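Local coordinates for protein ESXA (Geobacillus thermodenitrificans, PDB 3ZBH) that is of unknown function but, as a small helical-hairpin protein of the WXG100 (ESAT-6) family, is probably a substrate of type VII secretion, at residues 82-85 and 86-90; 52-55 and 56-60. All blocks are in the same frame, centred on the assembly; numbering follows the deposited sequence.

Contact 1: 82-85 and 86-90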
ATOM      1  N   SER B  82      -6.613  15.003 -19.173  1.00 19.23           N
ATOM      2  CA  SER B  82      -6.500  16.456 -18.935  1.00 20.87           C
ATOM      3  C   SER B  82      -5.217  16.996 -19.540  1.00 19.89           C
ATOM      4  O   SER B  82      -5.180  18.099 -19.996  1.00 17.71           O
ATOM      5  CB  SER B  82      -6.496  16.801 -17.426  1.00 20.66           C
ATOM      6  OG  SER B  82      -7.775  16.720 -16.882  1.00 23.06           O
ATOM      7  N   ALA B  83      -4.146  16.213 -19.513  1.00 19.32           N
ATOM      8  CA  ALA B  83      -2.893  16.668 -20.072  1.00 18.66           C
ATOM      9  C   ALA B  83      -3.022  16.868 -21.604  1.00 19.72           C
ATOM     10  O   ALA B  83      -2.523  17.852 -22.139  1.00 19.56           O
ATOM     11  CB  ALA B  83      -1.756  15.707 -19.704  1.00 20.64           C
ATOM     12  N   THR B  84      -3.744  15.974 -22.280  1.00 20.76           N
ATOM     13  CA  THR B  84      -3.987  16.128 -23.711  1.00 21.98           C
ATOM     14  C   THR B  84      -4.823  17.361 -23.994  1.00 22.02           C
ATOM     15  O   THR B  84      -4.529  18.102 -24.939  1.00 20.36           O
ATOM     16  CB  THR B  84      -4.645  14.885 -24.315  1.00 24.83           C
ATOM     17  OG1 THR B  84      -3.798  13.782 -24.030  1.00 25.77           O
ATOM     18  CG2 THR B  84      -4.836  15.017 -25.874  1.00 25.37           C
ATOM     19  N   ILE B  85      -5.830  17.589 -23.151  1.00 21.54           N
ATOM     20  CA  ILE B  85      -6.692  18.790 -23.285  1.00 21.87           C
ATOM     21  C   ILE B  85      -5.888  20.053 -23.107  1.00 22.05           C
ATOM     22  O   ILE B  85      -6.042  21.010 -23.877  1.00 22.08           O
ATOM     23  CB  ILE B  85      -7.876  18.726 -22.314  1.00 21.40           C
ATOM     24  CG1 ILE B  85      -8.916  17.744 -22.902  1.00 23.42           C
ATOM     25  CG2 ILE B  85      -8.461  20.133 -22.048  1.00 21.38           C
ATOM     26  CD1 ILE B  85     -10.004  17.283 -21.928  1.00 24.00           C
ATOM     27  N   LEU B  86      -5.013  20.043 -22.112  1.00 21.35           N
ATOM     28  CA  LEU B  86      -4.147  21.200 -21.880  1.00 21.75           C
ATOM     29  C   LEU B  86      -3.145  21.489 -23.015  1.00 23.31           C
ATOM     30  O   LEU B  86      -2.977  22.643 -23.421  1.00 20.99           O
ATOM     31  CB  LEU B  86      -3.433  21.073 -20.527  1.00 21.74           C
ATOM     32  CG  LEU B  86      -2.578  22.257 -20.037  1.00 23.06           C
ATOM     33  CD1 LEU B  86      -3.413  23.528 -19.896  1.00 24.24           C
ATOM     34  CD2 LEU B  86      -2.001  21.867 -18.681  1.00 22.73           C
ATOM     35  N   GLU B  87      -2.486  20.451 -23.515  1.00 23.52           N
ATOM     36  CA  GLU B  87      -1.586  20.589 -24.674  1.00 24.91           C
ATOM     37  C   GLU B  87      -2.310  21.181 -25.895  1.00 25.12           C
ATOM     38  O   GLU B  87      -1.806  22.110 -26.585  1.00 23.38           O
ATOM     39  CB  GLU B  87      -0.990  19.200 -24.969  1.00 28.52           C
ATOM     40  CG  GLU B  87      -0.017  19.084 -26.132  1.00 31.34           C
ATOM     41  CD  GLU B  87       0.597  17.698 -26.121  1.00 35.03           C
ATOM     42  OE1 GLU B  87      -0.118  16.708 -26.368  1.00 38.17           O
ATOM     43  OE2 GLU B  87       1.768  17.584 -25.764  1.00 40.10           O
ATOM     44  N   ASP B  88      -3.527  20.692 -26.122  1.00 25.09           N
ATOM     45  CA  ASP B  88      -4.351  21.177 -27.208  1.00 27.88           C
ATOM     46  C   ASP B  88      -4.719  22.633 -27.011  1.00 26.98           C
ATOM     47  O   ASP B  88      -4.525  23.458 -27.904  1.00 30.22           O
ATOM     48  CB  ASP B  88      -5.616  20.321 -27.315  1.00 30.62           C
ATOM     49  CG  ASP B  88      -5.337  18.982 -27.942  1.00 36.53           C
ATOM     50  OD1 ASP B  88      -4.230  18.819 -28.499  1.00 38.58           O
ATOM     51  OD2 ASP B  88      -6.214  18.095 -27.881  1.00 42.55           O
ATOM     52  N   THR B  89      -5.209  22.945 -25.820  1.00 25.83           N
ATOM     53  CA  THR B  89      -5.560  24.310 -25.459  1.00 25.29           C
ATOM     54  C   THR B  89      -4.363  25.233 -25.681  1.00 30.14           C
ATOM     55  O   THR B  89      -4.476  26.264 -26.354  1.00 30.78           O
ATOM     56  CB  THR B  89      -6.011  24.369 -23.994  1.00 25.46           C
ATOM     57  OG1 THR B  89      -7.173  23.526 -23.803  1.00 24.09           O
ATOM     58  CG2 THR B  89      -6.326  25.828 -23.584  1.00 24.76           C
ATOM     59  N   ASP B  90      -3.206  24.849 -25.150  1.00 30.17           N
ATOM     60  CA  ASP B  90      -1.994  25.657 -25.368  1.00 34.45           C
ATOM     61  C   ASP B  90      -1.612  25.852 -26.853  1.00 32.21           C
ATOM     62  O   ASP B  90      -1.216  26.951 -27.242  1.00 38.62           O
ATOM     63  CB  ASP B  90      -0.812  25.107 -24.553  1.00 34.12           C
ATOM     64  CG  ASP B  90      -0.964  25.327 -23.061  1.00 40.31           C
ATOM     65  OD1 ASP B  90      -1.908  26.049 -22.656  1.00 41.81           O
ATOM     66  OD2 ASP B  90      -0.121  24.785 -22.276  1.00 40.75           O
TER

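Contact 2: 52-55 and 56-60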
ATOM      1  N   GLU B  52      -6.050 -17.395  12.417  1.00 59.36           N
ATOM      2  CA  GLU B  52      -7.430 -16.934  12.218  1.00 63.26           C
ATOM      3  C   GLU B  52      -7.630 -15.473  12.671  1.00 63.56           C
ATOM      4  O   GLU B  52      -8.521 -14.764  12.175  1.00 61.61           O
ATOM      5  CB  GLU B  52      -8.414 -17.877  12.928  1.00 64.79           C
ATOM      6  CG  GLU B  52      -9.896 -17.578  12.711  1.00 70.37           C
ATOM      7  CD  GLU B  52     -10.240 -17.225  11.271  1.00 75.15           C
ATOM      8  OE1 GLU B  52     -10.010 -18.059  10.366  1.00 76.68           O
ATOM      9  OE2 GLU B  52     -10.736 -16.096  11.045  1.00 77.71           O
ATOM     10  N   ALA B  53      -6.782 -15.027  13.594  1.00 56.43           N
ATOM     11  CA  ALA B  53      -6.859 -13.673  14.114  1.00 52.23           C
ATOM     12  C   ALA B  53      -6.360 -12.695  13.039  1.00 48.22           C
ATOM     13  O   ALA B  53      -7.002 -11.669  12.771  1.00 44.88           O
ATOM     14  CB  ALA B  53      -6.057 -13.550  15.408  1.00 48.14           C
ATOM     15  N   PHE B  54      -5.232 -13.038  12.415  1.00 43.06           N
ATOM     16  CA  PHE B  54      -4.698 -12.243  11.322  1.00 40.06           C
ATOM     17  C   PHE B  54      -5.600 -12.252  10.096  1.00 38.85           C
ATOM     18  O   PHE B  54      -5.860 -11.193   9.545  1.00 36.71           O
ATOM     19  CB  PHE B  54      -3.265 -12.636  10.945  1.00 39.58           C
ATOM     20  CG  PHE B  54      -2.760 -11.936   9.710  1.00 40.48           C
ATOM     21  CD1 PHE B  54      -2.291 -10.633   9.775  1.00 38.01           C
ATOM     22  CD2 PHE B  54      -2.780 -12.574   8.473  1.00 42.56           C
ATOM     23  CE1 PHE B  54      -1.840  -9.976   8.640  1.00 40.34           C
ATOM     24  CE2 PHE B  54      -2.333 -11.922   7.334  1.00 40.78           C
ATOM     25  CZ  PHE B  54      -1.858 -10.623   7.415  1.00 39.36           C
ATOM     26  N   ILE B  55      -6.069 -13.431   9.674  1.00 39.99           N
ATOM     27  CA  ILE B  55      -6.816 -13.577   8.406  1.00 39.89           C
ATOM     28  C   ILE B  55      -8.102 -12.797   8.349  1.00 39.47           C
ATOM     29  O   ILE B  55      -8.457 -12.258   7.300  1.00 36.03           O
ATOM     30  CB  ILE B  55      -7.140 -15.048   8.065  1.00 42.71           C
ATOM     31  CG1 ILE B  55      -5.945 -15.697   7.385  1.00 43.72           C
ATOM     32  CG2 ILE B  55      -8.358 -15.165   7.148  1.00 38.57           C
ATOM     33  CD1 ILE B  55      -6.111 -17.189   7.196  1.00 49.35           C
ATOM     34  N   GLN B  56      -8.816 -12.781   9.468  1.00 39.71           N
ATOM     35  CA  GLN B  56     -10.099 -12.105   9.558  1.00 40.77           C
ATOM     36  C   GLN B  56      -9.935 -10.590   9.388  1.00 37.81           C
ATOM     37  O   GLN B  56     -10.692  -9.975   8.662  1.00 38.20           O
ATOM     38  CB  GLN B  56     -10.779 -12.449  10.893  1.00 46.49           C
ATOM     39  CG  GLN B  56     -12.297 -12.362  10.878  1.00 52.16           C
ATOM     40  CD  GLN B  56     -12.819 -10.958  11.133  1.00 59.86           C
ATOM     41  OE1 GLN B  56     -13.628 -10.437  10.357  1.00 63.99           O
ATOM     42  NE2 GLN B  56     -12.362 -10.336  12.223  1.00 59.33           N
ATOM     43  N   GLN B  57      -8.926 -10.011  10.033  1.00 35.45           N
ATOM     44  CA  GLN B  57      -8.641  -8.581   9.897  1.00 37.24           C
ATOM     45  C   GLN B  57      -8.088  -8.247   8.519  1.00 33.49           C
ATOM     46  O   GLN B  57      -8.520  -7.298   7.897  1.00 31.34           O
ATOM     47  CB  GLN B  57      -7.628  -8.152  10.945  1.00 36.39           C
ATOM     48  CG  GLN B  57      -8.190  -8.174  12.361  1.00 42.33           C
ATOM     49  CD  GLN B  57      -7.160  -7.704  13.359  1.00 43.75           C
ATOM     50  OE1 GLN B  57      -6.690  -6.563  13.298  1.00 45.59           O
ATOM     51  NE2 GLN B  57      -6.784  -8.582  14.268  1.00 47.08           N
ATOM     52  N   TYR B  58      -7.124  -9.041   8.061  1.00 32.19           N
ATOM     53  CA  TYR B  58      -6.566  -8.899   6.720  1.00 30.58           C
ATOM     54  C   TYR B  58      -7.653  -8.882   5.640  1.00 30.36           C
ATOM     55  O   TYR B  58      -7.746  -7.926   4.833  1.00 28.71           O
ATOM     56  CB  TYR B  58      -5.541 -10.008   6.435  1.00 29.66           C
ATOM     57  CG  TYR B  58      -5.045  -9.929   5.016  1.00 29.13           C
ATOM     58  CD1 TYR B  58      -4.282  -8.846   4.615  1.00 29.22           C
ATOM     59  CD2 TYR B  58      -5.383 -10.906   4.062  1.00 27.66           C
ATOM     60  CE1 TYR B  58      -3.827  -8.719   3.316  1.00 30.36           C
ATOM     61  CE2 TYR B  58      -4.906 -10.807   2.751  1.00 29.64           C
ATOM     62  CZ  TYR B  58      -4.141  -9.702   2.388  1.00 30.13           C
ATOM     63  OH  TYR B  58      -3.677  -9.523   1.112  1.00 29.07           O
ATOM     64  N   GLN B  59      -8.484  -9.921   5.619  1.00 29.45           N
ATOM     65  CA  GLN B  59      -9.576 -10.000   4.644  1.00 32.63           C
ATOM     66  C   GLN B  59     -10.621  -8.876   4.769  1.00 34.74           C
ATOM     67  O   GLN B  59     -11.290  -8.533   3.788  1.00 35.56           O
ATOM     68  CB  GLN B  59     -10.257 -11.374   4.667  1.00 34.05           C
ATOM     69  CG  GLN B  59      -9.359 -12.536   4.214  1.00 37.97           C
ATOM     70  CD  GLN B  59      -8.999 -12.503   2.735  1.00 40.84           C
ATOM     71  OE1 GLN B  59      -7.877 -12.857   2.350  1.00 45.22           O
ATOM     72  NE2 GLN B  59      -9.938 -12.081   1.899  1.00 38.39           N
ATOM     73  N   GLU B  60     -10.767  -8.307   5.962  1.00 32.99           N
ATOM     74  CA  GLU B  60     -11.624  -7.129   6.129  1.00 36.21           C
ATOM     75  C   GLU B  60     -11.055  -5.891   5.410  1.00 33.03           C
ATOM     76  O   GLU B  60     -11.803  -5.040   4.924  1.00 32.31           O
ATOM     77  CB  GLU B  60     -11.831  -6.838   7.626  1.00 40.70           C
ATOM     78  CG  GLU B  60     -13.050  -5.985   7.950  1.00 49.53           C
ATOM     79  CD  GLU B  60     -12.720  -4.514   8.153  1.00 56.17           C
ATOM     80  OE1 GLU B  60     -11.875  -4.201   9.023  1.00 59.96           O
ATOM     81  OE2 GLU B  60     -13.314  -3.663   7.447  1.00 59.22           O
TER

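Contact 1: 82-85 and 86-90
Thr-89 and Ile-85 meet one turn apart on helix 48-95, the second arm of the WXG100 helical hairpin, near its C-terminal end. Backbone bonds come first. Leu-86, Glu-87, Asp-88 and Thr-89 each donate N-H to the carbonyl four residues earlier, as in a regular alpha-helix. The Glu-87 N to Ala-83 O bond, 2.9 Å long, is nearly straight at 170°.

Van der Waals packing is slight. Thr-84 and Asp-88 run alongside each other, and the CG2 methyl of Thr-84 lies 3.9 Å from the carboxylate OD2 of Asp-88.

Side-chain polar bonds follow. OG1 of Thr-84 makes a hydrogen bond back to His-80 O. Glu-87 forms a salt bridge with Arg-15 of helix 11-45, which also packs on Ala-83. OG of Ser-82 is hydrogen-bonded to NE1 of Trp-46 of the second subunit.

The hydroxyl of Thr-89 lies beside its own backbone N (chi1 -60°), which turns it back along the helix to Ile-85. A valine here removes the hydroxyl and would probably leave the Ile-85 carbonyl with the backbone N-H alone from this position. As it stands, Ile-85 O is gripped twice, by Thr-89 N at 2.9 Å and Thr-89 OG1 at 2.8 Å, from opposite faces of the carbonyl plane.

Contact 2: 52-55 and 56-60
Phe-54 and Tyr-58 pack one turn apart on helix 48-95 and form the buried side of this stretch of the WXG100 hairpin. CB of Tyr-58 lies over one face of the Phe-54 ring in a CH-pi contact, 4.1 Å from its centroid and offset toward the rim. Similar first torsions, with CG anti to the backbone N (chi1 175° for Tyr-58), send both rings the same way. The ring planes are 11° apart, but displaced so that little of one ring lies over the other. In the backbone, Tyr-58 N donates to Phe-54 O at 2.9 Å in a nearly straight bond.

The exposed side is looser. Gln-56 N reaches Glu-52 O only weakly, at 3.4 Å. OE2 of Glu-52 rests against the aliphatic part of Gln-56, 3.7 Å from its CB. NE2 of Gln-57 folds back to Ala-53 O in another weak bond, bent to 135°, though Gln-57 also packs on Leu-71 of the second subunit. CG2 of Ile-55 lies 4.1 Å from CG of Gln-59.

The aromatic side packs against helix 11-45 of its own chain: Tyr-58 OH bonds Asp-36, and Phe-54 touches Ser-39 and Leu-42. From the second subunit, Tyr-21 of helix 11-45 meets Phe-54 edge-to-face, and Met-68 of helix 48-95 packs on Tyr-58.

How the contacts relate
Both contacts lie on helix 48-95, with contact 2 earlier in the chain and contact 1 later. Their centres are 46 Å apart and their nearest atoms about 31 Å, so they do not touch. They sit on opposite sides of the chain's centre, each about 23 Å from it. Contact 2 lies toward the turn between the two helices; contact 1 lies toward the other end of the hairpin. Helix 11-45 runs beside both: its early part meets contact 1 and its late part meets contact 2, as expected for an antiparallel hairpin. The second subunit also reaches both contacts. It gives mainly aromatic and apolar packing at 52-60, but a single polar link at 82-90.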